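PDB 2XR1: transcription termination factor FttA from Methanosarcina mazei, which probably terminates transcription by cutting nascent RNA at the exit channel of RNA polymerase, working as a homodimeric nuclease that needs two zinc ions. Local coordinates for residues A246-D249 against H250-L253; A494-K497 against I498-N501; M590-V593 against K594-P598. All blocks are in the same frame, centred on the assembly; numbering follows the deposited sequence.

Contact 1 (A246-D249 against H250-L253); sequences AHLD and HQGL. With ZN (zinc ion), chain F; ZN (zinc ion), chain E.
The imidazole of His250 has the carbonyl oxygen of Asp249 over one face, while CB of His247 approaches it obliquely near CD2. At its rim NE2 binds one zinc ion at 2.1 Å, and ND1 is hydrogen-bonded to Asp212, which fixes the rotation of the ring. Asp249 lies alongside, pointing the same way, and its OD2 reaches the same zinc at 2.1 Å. Carboxylate and ring are turned 77° against each other, so the two ligands converge on the metal without stacking. His247 takes the second zinc through ND1 (2.0 Å). Together with His245 these residues form the HxHxDH signature of the metallo-beta-lactamase superfamily; His332, His607 and the bridging Asp355 complete the two sites. Histidine and aspartate suit the place because imidazole nitrogen and carboxylate oxygen are both good zinc ligands.

A short helical turn sets the spacing. His247 sits at its N-cap, and its carbonyl oxygen accepts from His250 N, which stands above the carbonyl plane, and from Gln251 N, which lies in it at 3.1 Å. Gln251 folds back beneath this turn, its CG lodged between backbone N and carbonyl carbon (chi1 52°), so that NE2 donates to Ala246 O at 2.8 Å; OE1 receives Gln280. The side chain of Leu248 crosses that of Gln251 at a slant, its CD2 methyl 3.6 Å from Gln251 NE2 and also against CA of Gly252.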
ATOM      1  N   ALA B 246     -23.463  -7.922   9.436  1.00 26.13           N
ATOM      2  CA  ALA B 246     -23.970  -6.717  10.080  1.00 27.77           C
ATOM      3  C   ALA B 246     -23.244  -6.300  11.321  1.00 28.55           C
ATOM      4  O   ALA B 246     -23.523  -5.248  11.828  1.00 30.53           O
ATOM      5  CB  ALA B 246     -25.443  -6.863  10.401  1.00 28.75           C
ATOM      6  N   HIS B 247     -22.298  -7.097  11.810  1.00 28.27           N
ATOM      7  CA  HIS B 247     -21.634  -6.755  13.062  1.00 28.99           C
ATOM      8  C   HIS B 247     -20.925  -5.398  12.983  1.00 29.07           C
ATOM      9  O   HIS B 247     -20.300  -5.067  11.986  1.00 27.41           O
ATOM     10  CB  HIS B 247     -20.674  -7.844  13.498  1.00 28.19           C
ATOM     11  CG  HIS B 247     -21.327  -9.007  14.175  1.00 27.65           C
ATOM     12  ND1 HIS B 247     -20.819 -10.286  14.096  1.00 26.81           N
ATOM     13  CD2 HIS B 247     -22.415  -9.081  14.968  1.00 28.10           C
ATOM     14  CE1 HIS B 247     -21.579 -11.096  14.807  1.00 27.40           C
ATOM     15  NE2 HIS B 247     -22.555 -10.391  15.340  1.00 27.90           N
ATOM     16  N   LEU B 248     -21.050  -4.629  14.055  1.00 30.78           N
ATOM     17  CA  LEU B 248     -20.436  -3.318  14.127  1.00 31.73           C
ATOM     18  C   LEU B 248     -18.956  -3.328  13.755  1.00 31.02           C
ATOM     19  O   LEU B 248     -18.515  -2.451  13.044  1.00 31.18           O
ATOM     20  CB  LEU B 248     -20.679  -2.674  15.491  1.00 33.52           C
ATOM     21  CG  LEU B 248     -21.997  -1.891  15.453  1.00 35.52           C
ATOM     22  CD1 LEU B 248     -22.513  -1.583  16.834  1.00 39.23           C
ATOM     23  CD2 LEU B 248     -21.894  -0.623  14.571  1.00 34.43           C
ATOM     24  N   ASP B 249     -18.220  -4.361  14.171  1.00 30.94           N
ATOM     25  CA  ASP B 249     -16.787  -4.457  13.911  1.00 29.86           C
ATOM     26  C   ASP B 249     -16.528  -4.733  12.449  1.00 27.64           C
ATOM     27  O   ASP B 249     -15.400  -4.992  12.111  1.00 27.09           O
ATOM     28  CB  ASP B 249     -16.110  -5.524  14.825  1.00 29.99           C
ATOM     29  CG  ASP B 249     -16.570  -6.993  14.532  1.00 31.16           C
ATOM     30  OD1 ASP B 249     -17.791  -7.254  14.628  1.00 35.86           O
ATOM     31  OD2 ASP B 249     -15.744  -7.913  14.232  1.00 28.89           O
ATOM     32  N   HIS B 250     -17.568  -4.742  11.602  1.00 26.86           N
ATOM     33  CA  HIS B 250     -17.410  -4.871  10.144  1.00 25.78           C
ATOM     34  C   HIS B 250     -18.109  -3.812   9.238  1.00 26.62           C
ATOM     35  O   HIS B 250     -17.741  -3.661   8.058  1.00 26.22           O
ATOM     36  CB  HIS B 250     -17.895  -6.237   9.707  1.00 24.24           C
ATOM     37  CG  HIS B 250     -17.128  -7.364  10.320  1.00 23.76           C
ATOM     38  ND1 HIS B 250     -16.147  -8.066   9.646  1.00 20.94           N
ATOM     39  CD2 HIS B 250     -17.187  -7.891  11.558  1.00 24.03           C
ATOM     40  CE1 HIS B 250     -15.642  -8.975  10.457  1.00 24.53           C
ATOM     41  NE2 HIS B 250     -16.245  -8.887  11.625  1.00 23.94           N
ATOM     42  N   GLN B 251     -19.159  -3.168   9.760  1.00 27.76           N
ATOM     43  CA  GLN B 251     -19.924  -2.142   9.049  1.00 28.03           C
ATOM     44  C   GLN B 251     -19.952  -0.791   9.789  1.00 29.74           C
ATOM     45  O   GLN B 251     -20.272   0.252   9.212  1.00 30.55           O
ATOM     46  CB  GLN B 251     -21.355  -2.617   8.783  1.00 27.84           C
ATOM     47  CG  GLN B 251     -22.204  -3.162  10.007  1.00 28.29           C
ATOM     48  CD  GLN B 251     -22.832  -2.075  10.880  1.00 30.45           C
ATOM     49  OE1 GLN B 251     -22.694  -0.874  10.610  1.00 33.26           O
ATOM     50  NE2 GLN B 251     -23.523  -2.481  11.933  1.00 31.90           N
ATOM     51  N   GLY B 252     -19.592  -0.797  11.059  1.00 30.07           N
ATOM     52  CA  GLY B 252     -19.829   0.366  11.892  1.00 32.43           C
ATOM     53  C   GLY B 252     -19.284   1.719  11.458  1.00 33.24           C
ATOM     54  O   GLY B 252     -19.805   2.739  11.860  1.00 34.63           O
ATOM     55  N   LEU B 253     -18.218   1.734  10.665  1.00 32.55           N
ATOM     56  CA  LEU B 253     -17.666   2.978  10.169  1.00 33.63           C
ATOM     57  C   LEU B 253     -17.912   3.179   8.675  1.00 32.30           C
ATOM     58  O   LEU B 253     -17.437   4.157   8.088  1.00 33.99           O
ATOM     59  CB  LEU B 253     -16.188   3.064  10.481  1.00 34.52           C
ATOM     60  CG  LEU B 253     -15.881   3.359  11.967  1.00 37.00           C
ATOM     61  CD1 LEU B 253     -14.385   3.320  12.175  1.00 37.68           C
ATOM     62  CD2 LEU B 253     -16.431   4.667  12.400  1.00 38.72           C
TER
HETATM   63 ZN    ZN F1639     -16.075  -9.860  13.521  1.00 35.44          ZN
HETATM   64 ZN    ZN E1638     -19.078 -11.037  13.376  1.00 34.99          ZN

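Contact 2 (A494-K497 against I498-N501); sequences ARQK and IIQN
Gln496 and Gln500, one helical turn apart, bring their amides together at the surface: Gln500 NE2 donates weakly to Gln496 OE1 at 3.4 Å. The two amide planes stand 79° apart, so the groups meet crosswise instead of lying flat on each other. Each chain bends at its second torsion, which turns the amides along the helix flank. The other end of the first amide is in apolar company, Gln496 NE2 lying 3.9 Å from CD1 of Ile499. Glutamine suits this outer flank, its long chain reaching the next turn while its amide can pair or face solvent.

Their spacing comes from the last turns of helix 492-500, where Gln500 N donates nearly straight to Gln496 O and Ile499 N donates to Arg495 O at 3.2 Å. The final bond, Asn501 N to Lys497 O, is weak, in keeping with Asn501 being the first residue to leave helical geometry. In the beta-CASP domain this helix joins strands 486-489 and 506-509 of the parallel sheet, a beta-alpha-beta crossover that skips strand 445-448.

Further out, Arg495 sends its chain off the helix (CG opposite the backbone N, chi1 -169°), and NE forms a salt bridge with Asp448. The side chain also touches Pro518 and Tyr522 of helix 518-526, and Ile498, branched and buried, leans on Tyr522 too.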
ATOM      1  N   ALA B 494     -39.066   0.459  32.145  1.00 82.37           N
ATOM      2  CA  ALA B 494     -39.280  -0.988  32.275  1.00 79.16           C
ATOM      3  C   ALA B 494     -38.067  -1.698  32.897  1.00 76.39           C
ATOM      4  O   ALA B 494     -38.224  -2.624  33.695  1.00 76.05           O
ATOM      5  CB  ALA B 494     -39.594  -1.606  30.893  1.00 75.73           C
ATOM      6  N   ARG B 495     -36.870  -1.269  32.495  1.00 74.32           N
ATOM      7  CA  ARG B 495     -35.609  -1.760  33.065  1.00 72.25           C
ATOM      8  C   ARG B 495     -35.587  -1.684  34.594  1.00 75.29           C
ATOM      9  O   ARG B 495     -35.232  -2.651  35.268  1.00 73.83           O
ATOM     10  CB  ARG B 495     -34.433  -0.954  32.502  1.00 71.55           C
ATOM     11  CG  ARG B 495     -33.079  -1.535  32.826  1.00 69.33           C
ATOM     12  CD  ARG B 495     -31.977  -0.990  31.920  1.00 67.85           C
ATOM     13  NE  ARG B 495     -32.312  -1.102  30.505  1.00 65.79           N
ATOM     14  CZ  ARG B 495     -32.518  -0.086  29.668  1.00 67.55           C
ATOM     15  NH1 ARG B 495     -32.419   1.168  30.072  1.00 70.08           N
ATOM     16  NH2 ARG B 495     -32.811  -0.338  28.393  1.00 67.16           N
ATOM     17  N   GLN B 496     -35.977  -0.533  35.131  1.00 79.56           N
ATOM     18  CA  GLN B 496     -35.936  -0.325  36.573  1.00 83.46           C
ATOM     19  C   GLN B 496     -36.843  -1.287  37.334  1.00 84.07           C
ATOM     20  O   GLN B 496     -36.515  -1.675  38.449  1.00 85.61           O
ATOM     21  CB  GLN B 496     -36.287   1.117  36.928  1.00 88.72           C
ATOM     22  CG  GLN B 496     -35.261   2.138  36.431  1.00 89.28           C
ATOM     23  CD  GLN B 496     -33.915   2.055  37.158  1.00 88.72           C
ATOM     24  OE1 GLN B 496     -33.839   2.269  38.367  1.00 92.06           O
ATOM     25  NE2 GLN B 496     -32.853   1.782  36.415  1.00 83.43           N
ATOM     26  N   LYS B 497     -37.956  -1.691  36.727  1.00 83.16           N
ATOM     27  CA  LYS B 497     -38.894  -2.619  37.371  1.00 84.06           C
ATOM     28  C   LYS B 497     -38.311  -4.009  37.551  1.00 79.86           C
ATOM     29  O   LYS B 497     -38.658  -4.695  38.524  1.00 81.53           O
ATOM     30  CB  LYS B 497     -40.217  -2.724  36.590  1.00 84.69           C
ATOM     31  CG  LYS B 497     -41.218  -3.753  37.172  1.00 87.11           C
ATOM     32  CD  LYS B 497     -42.596  -3.681  36.519  1.00 89.59           C
ATOM     33  CE  LYS B 497     -43.526  -4.792  37.032  1.00 91.36           C
ATOM     34  NZ  LYS B 497     -43.607  -4.883  38.523  1.00 94.49           N
ATOM     35  N   ILE B 498     -37.454  -4.428  36.616  1.00 74.39           N
ATOM     36  CA  ILE B 498     -36.723  -5.686  36.763  1.00 70.77           C
ATOM     37  C   ILE B 498     -35.736  -5.532  37.897  1.00 72.25           C
ATOM     38  O   ILE B 498     -35.595  -6.432  38.725  1.00 72.29           O
ATOM     39  CB  ILE B 498     -35.938  -6.097  35.476  1.00 65.92           C
ATOM     40  CG1 ILE B 498     -36.897  -6.457  34.360  1.00 64.60           C
ATOM     41  CG2 ILE B 498     -35.012  -7.310  35.729  1.00 61.67           C
ATOM     42  CD1 ILE B 498     -36.290  -6.283  33.005  1.00 63.42           C
ATOM     43  N   ILE B 499     -35.068  -4.379  37.920  1.00 73.60           N
ATOM     44  CA  ILE B 499     -34.057  -4.056  38.928  1.00 76.10           C
ATOM     45  C   ILE B 499     -34.640  -3.877  40.356  1.00 81.11           C
ATOM     46  O   ILE B 499     -34.183  -4.505  41.306  1.00 81.59           O
ATOM     47  CB  ILE B 499     -33.259  -2.779  38.510  1.00 76.98           C
ATOM     48  CG1 ILE B 499     -32.368  -3.077  37.299  1.00 72.52           C
ATOM     49  CG2 ILE B 499     -32.411  -2.257  39.666  1.00 80.66           C
ATOM     50  CD1 ILE B 499     -31.583  -1.869  36.774  1.00 73.58           C
ATOM     51  N   GLN B 500     -35.645  -3.023  40.497  1.00 85.11           N
ATOM     52  CA  GLN B 500     -36.223  -2.718  41.821  1.00 90.76           C
ATOM     53  C   GLN B 500     -36.932  -3.914  42.476  1.00 91.15           C
ATOM     54  O   GLN B 500     -36.940  -4.039  43.698  1.00 94.82           O
ATOM     55  CB  GLN B 500     -37.166  -1.515  41.741  1.00 94.81           C
ATOM     56  CG  GLN B 500     -36.591  -0.215  42.329  1.00100.27           C
ATOM     57  CD  GLN B 500     -35.564   0.460  41.425  1.00 98.70           C
ATOM     58  OE1 GLN B 500     -34.578  -0.157  40.996  1.00 92.24           O
ATOM     59  NE2 GLN B 500     -35.784   1.754  41.155  1.00102.31           N
ATOM     60  N   ASN B 501     -37.515  -4.791  41.666  1.00 88.02           N
ATOM     61  CA  ASN B 501     -38.098  -6.031  42.162  1.00 88.20           C
ATOM     62  C   ASN B 501     -37.250  -7.238  41.740  1.00 83.14           C
ATOM     63  O   ASN B 501     -37.731  -8.095  41.008  1.00 79.86           O
ATOM     64  CB  ASN B 501     -39.529  -6.208  41.614  1.00 88.66           C
ATOM     65  CG  ASN B 501     -40.464  -5.071  41.995  1.00 95.09           C
ATOM     66  OD1 ASN B 501     -40.475  -4.581  43.142  1.00100.16           O
ATOM     67  ND2 ASN B 501     -41.298  -4.667  41.037  1.00 96.59           N
TER

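Contact 3 (M590-V593 against K594-P598); sequences MEYV and KRMQP
From Met590 to Arg595 the backbone keeps helical i to i+4 bonding, Lys594 N donating to Met590 O at 2.9 Å and Arg595 N to Glu591 O at 2.8 Å, before the chain turns off with Met596 N on Val593 O at 3.1 Å. This last bond spans three residues, not four, as the chain leaves the helix. A water bridges the departing chain back to the helix, 2.8 Å from Val593 O and 2.7 Å from Met596 O.

Glu591 and Arg595 run side by side on the exposed flank. The guanidinium lies over the stem of the glutamate, with Glu591 CB beneath one face at its centre, 3.7 Å from Arg595 CZ, while the carboxylate is tilted only 30° from the guanidinium plane. The ionic part is a long salt bridge, Glu591 OE2 to Arg595 NH2 at 3.7 Å. Arg595 bends at its second and third torsions, which lay the guanidinium back along the preceding turn. Glu591 OE2 also makes a salt bridge with Arg587, one turn earlier, which is its stronger partner.

This is the end of helix 586-594 in the C-terminal part of the metallo-beta-lactamase domain, and the loop leads into strand 602-606, just before the zinc ligand His607. On the buried side Tyr592, whose CG lies opposite its backbone N (chi1 -174°), points its ring inward among Tyr356 and Tyr358, and its OH reaches Val368 O. Met596, also buried, points its CB back toward the helix, though the modelled place of its methyl against the Tyr592 ring is doubtful. Gln597 then pairs through its backbone with Asn369 and Phe371, while Met590 packs its thioether chain against helix 610-624.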
ATOM      1  N   MET B 590      -9.748 -25.268  10.444  1.00 32.31           N
ATOM      2  CA  MET B 590      -8.874 -26.148   9.695  1.00 34.06           C
ATOM      3  C   MET B 590      -9.645 -26.988   8.697  1.00 34.53           C
ATOM      4  O   MET B 590      -9.179 -27.207   7.598  1.00 35.46           O
ATOM      5  CB  MET B 590      -8.081 -27.065  10.636  1.00 35.82           C
ATOM      6  CG  MET B 590      -6.970 -26.313  11.379  1.00 37.65           C
ATOM      7  SD  MET B 590      -5.449 -26.044  10.366  1.00 42.27           S
ATOM      8  CE  MET B 590      -4.493 -27.511  10.811  1.00 43.79           C
ATOM      9  N   GLU B 591     -10.833 -27.444   9.071  1.00 34.35           N
ATOM     10  CA  GLU B 591     -11.634 -28.284   8.201  1.00 34.65           C
ATOM     11  C   GLU B 591     -12.112 -27.454   6.990  1.00 32.64           C
ATOM     12  O   GLU B 591     -12.082 -27.942   5.861  1.00 32.69           O
ATOM     13  CB  GLU B 591     -12.796 -28.935   8.981  1.00 35.36           C
ATOM     14  CG  GLU B 591     -12.384 -30.047   9.984  1.00 40.50           C
ATOM     15  CD  GLU B 591     -13.559 -30.562  10.936  1.00 50.04           C
ATOM     16  OE1 GLU B 591     -14.522 -29.764  11.228  1.00 50.37           O
ATOM     17  OE2 GLU B 591     -13.515 -31.785  11.386  1.00 54.48           O
ATOM     18  N   TYR B 592     -12.464 -26.193   7.228  1.00 30.48           N
ATOM     19  CA  TYR B 592     -12.943 -25.293   6.177  1.00 29.47           C
ATOM     20  C   TYR B 592     -11.969 -25.159   5.017  1.00 29.68           C
ATOM     21  O   TYR B 592     -12.374 -25.231   3.854  1.00 29.08           O
ATOM     22  CB  TYR B 592     -13.183 -23.895   6.713  1.00 28.12           C
ATOM     23  CG  TYR B 592     -13.815 -22.955   5.705  1.00 26.96           C
ATOM     24  CD1 TYR B 592     -15.167 -23.020   5.435  1.00 26.24           C
ATOM     25  CD2 TYR B 592     -13.074 -21.983   5.073  1.00 27.15           C
ATOM     26  CE1 TYR B 592     -15.776 -22.172   4.559  1.00 26.05           C
ATOM     27  CE2 TYR B 592     -13.663 -21.134   4.156  1.00 27.76           C
ATOM     28  CZ  TYR B 592     -15.038 -21.248   3.909  1.00 28.81           C
ATOM     29  OH  TYR B 592     -15.663 -20.429   2.988  1.00 30.25           O
ATOM     30  N   VAL B 593     -10.703 -24.925   5.351  1.00 29.80           N
ATOM     31  CA  VAL B 593      -9.648 -24.807   4.351  1.00 30.22           C
ATOM     32  C   VAL B 593      -9.321 -26.159   3.794  1.00 32.03           C
ATOM     33  O   VAL B 593      -9.270 -26.326   2.597  1.00 32.60           O
ATOM     34  CB  VAL B 593      -8.371 -24.167   4.913  1.00 30.05           C
ATOM     35  CG1 VAL B 593      -7.391 -23.863   3.791  1.00 30.42           C
ATOM     36  CG2 VAL B 593      -8.694 -22.898   5.594  1.00 28.80           C
ATOM     37  N   LYS B 594      -9.132 -27.137   4.667  1.00 33.87           N
ATOM     38  CA  LYS B 594      -8.771 -28.526   4.249  1.00 36.28           C
ATOM     39  C   LYS B 594      -9.729 -29.128   3.207  1.00 36.53           C
ATOM     40  O   LYS B 594      -9.314 -29.804   2.274  1.00 38.14           O
ATOM     41  CB  LYS B 594      -8.748 -29.456   5.480  1.00 36.95           C
ATOM     42  CG  LYS B 594      -8.377 -30.894   5.156  1.00 40.36           C
ATOM     43  CD  LYS B 594      -7.996 -31.760   6.361  1.00 43.20           C
ATOM     44  CE  LYS B 594      -7.327 -33.047   5.839  1.00 49.11           C
ATOM     45  NZ  LYS B 594      -6.529 -33.893   6.828  1.00 53.84           N
ATOM     46  N   ARG B 595     -11.015 -28.915   3.427  1.00 35.24           N
ATOM     47  CA  ARG B 595     -12.066 -29.466   2.576  1.00 35.80           C
ATOM     48  C   ARG B 595     -12.518 -28.487   1.447  1.00 34.55           C
ATOM     49  O   ARG B 595     -13.376 -28.841   0.627  1.00 34.69           O
ATOM     50  CB  ARG B 595     -13.274 -29.833   3.426  1.00 35.14           C
ATOM     51  CG  ARG B 595     -13.304 -31.216   3.801  1.00 38.31           C
ATOM     52  CD  ARG B 595     -12.920 -31.489   5.198  1.00 39.58           C
ATOM     53  NE  ARG B 595     -14.025 -31.319   6.120  1.00 39.16           N
ATOM     54  CZ  ARG B 595     -14.153 -31.980   7.276  1.00 41.51           C
ATOM     55  NH1 ARG B 595     -13.288 -32.910   7.632  1.00 42.51           N
ATOM     56  NH2 ARG B 595     -15.164 -31.701   8.096  1.00 42.08           N
ATOM     57  N   MET B 596     -11.933 -27.291   1.396  1.00 32.72           N
ATOM     58  CA  MET B 596     -12.243 -26.352   0.318  1.00 32.43           C
ATOM     59  C   MET B 596     -11.986 -26.989  -1.076  1.00 34.02           C
ATOM     60  O   MET B 596     -10.990 -27.706  -1.276  1.00 34.47           O
ATOM     61  CB  MET B 596     -11.425 -25.076   0.454  1.00 31.05           C
ATOM     62  CG  MET B 596     -11.991 -23.968  -0.352  1.00 30.37           C
ATOM     63  SD  MET B 596     -11.289 -22.374   0.025  1.00 28.63           S
ATOM     64  CE  MET B 596     -12.095 -22.025   1.594  1.00 27.32           C
ATOM     65  N   GLN B 597     -12.931 -26.748  -1.992  1.00 33.81           N
ATOM     66  CA  GLN B 597     -12.872 -27.189  -3.391  1.00 34.95           C
ATOM     67  C   GLN B 597     -13.091 -25.974  -4.289  1.00 34.17           C
ATOM     68  O   GLN B 597     -14.060 -25.222  -4.107  1.00 32.92           O
ATOM     69  CB  GLN B 597     -13.969 -28.189  -3.717  1.00 35.68           C
ATOM     70  CG  GLN B 597     -13.814 -29.549  -3.133  1.00 38.85           C
ATOM     71  CD  GLN B 597     -15.066 -30.440  -3.321  1.00 42.15           C
ATOM     72  OE1 GLN B 597     -15.699 -30.849  -2.364  1.00 40.92           O
ATOM     73  NE2 GLN B 597     -15.405 -30.733  -4.566  1.00 47.62           N
ATOM     74  N   PRO B 598     -12.155 -25.714  -5.202  1.00 35.16           N
ATOM     75  CA  PRO B 598     -10.832 -26.325  -5.272  1.00 36.85           C
ATOM     76  C   PRO B 598      -9.980 -25.976  -4.050  1.00 36.59           C
ATOM     77  O   PRO B 598     -10.409 -25.206  -3.186  1.00 35.59           O
ATOM     78  CB  PRO B 598     -10.213 -25.677  -6.505  1.00 37.21           C
ATOM     79  CG  PRO B 598     -11.332 -25.016  -7.224  1.00 36.32           C
ATOM     80  CD  PRO B 598     -12.393 -24.746  -6.287  1.00 34.48           C
TER
HETATM   81  O   HOH W   1      -8.622 -27.293   0.043  1.00 31.86           O

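Overall arrangement
All three contacts are local, each a helical turn rather than a long loop, and they follow one another along the chain without nesting or crossing. Contact 1 comes first, on the short helix after strand 240-242, at the two zinc ions in the metallo-beta-lactamase core. Contact 2 follows far along the sequence in the beta-CASP domain, its centre about 31 Å from that of contact 1. The chain then returns to the metallo-beta-lactamase fold, where contact 3 ends helix 586-594 before strand 602-606. Contacts 2 and 3 lie about 49 Å apart between centres. His607, just beyond that strand, shares a zinc ion with contact 1.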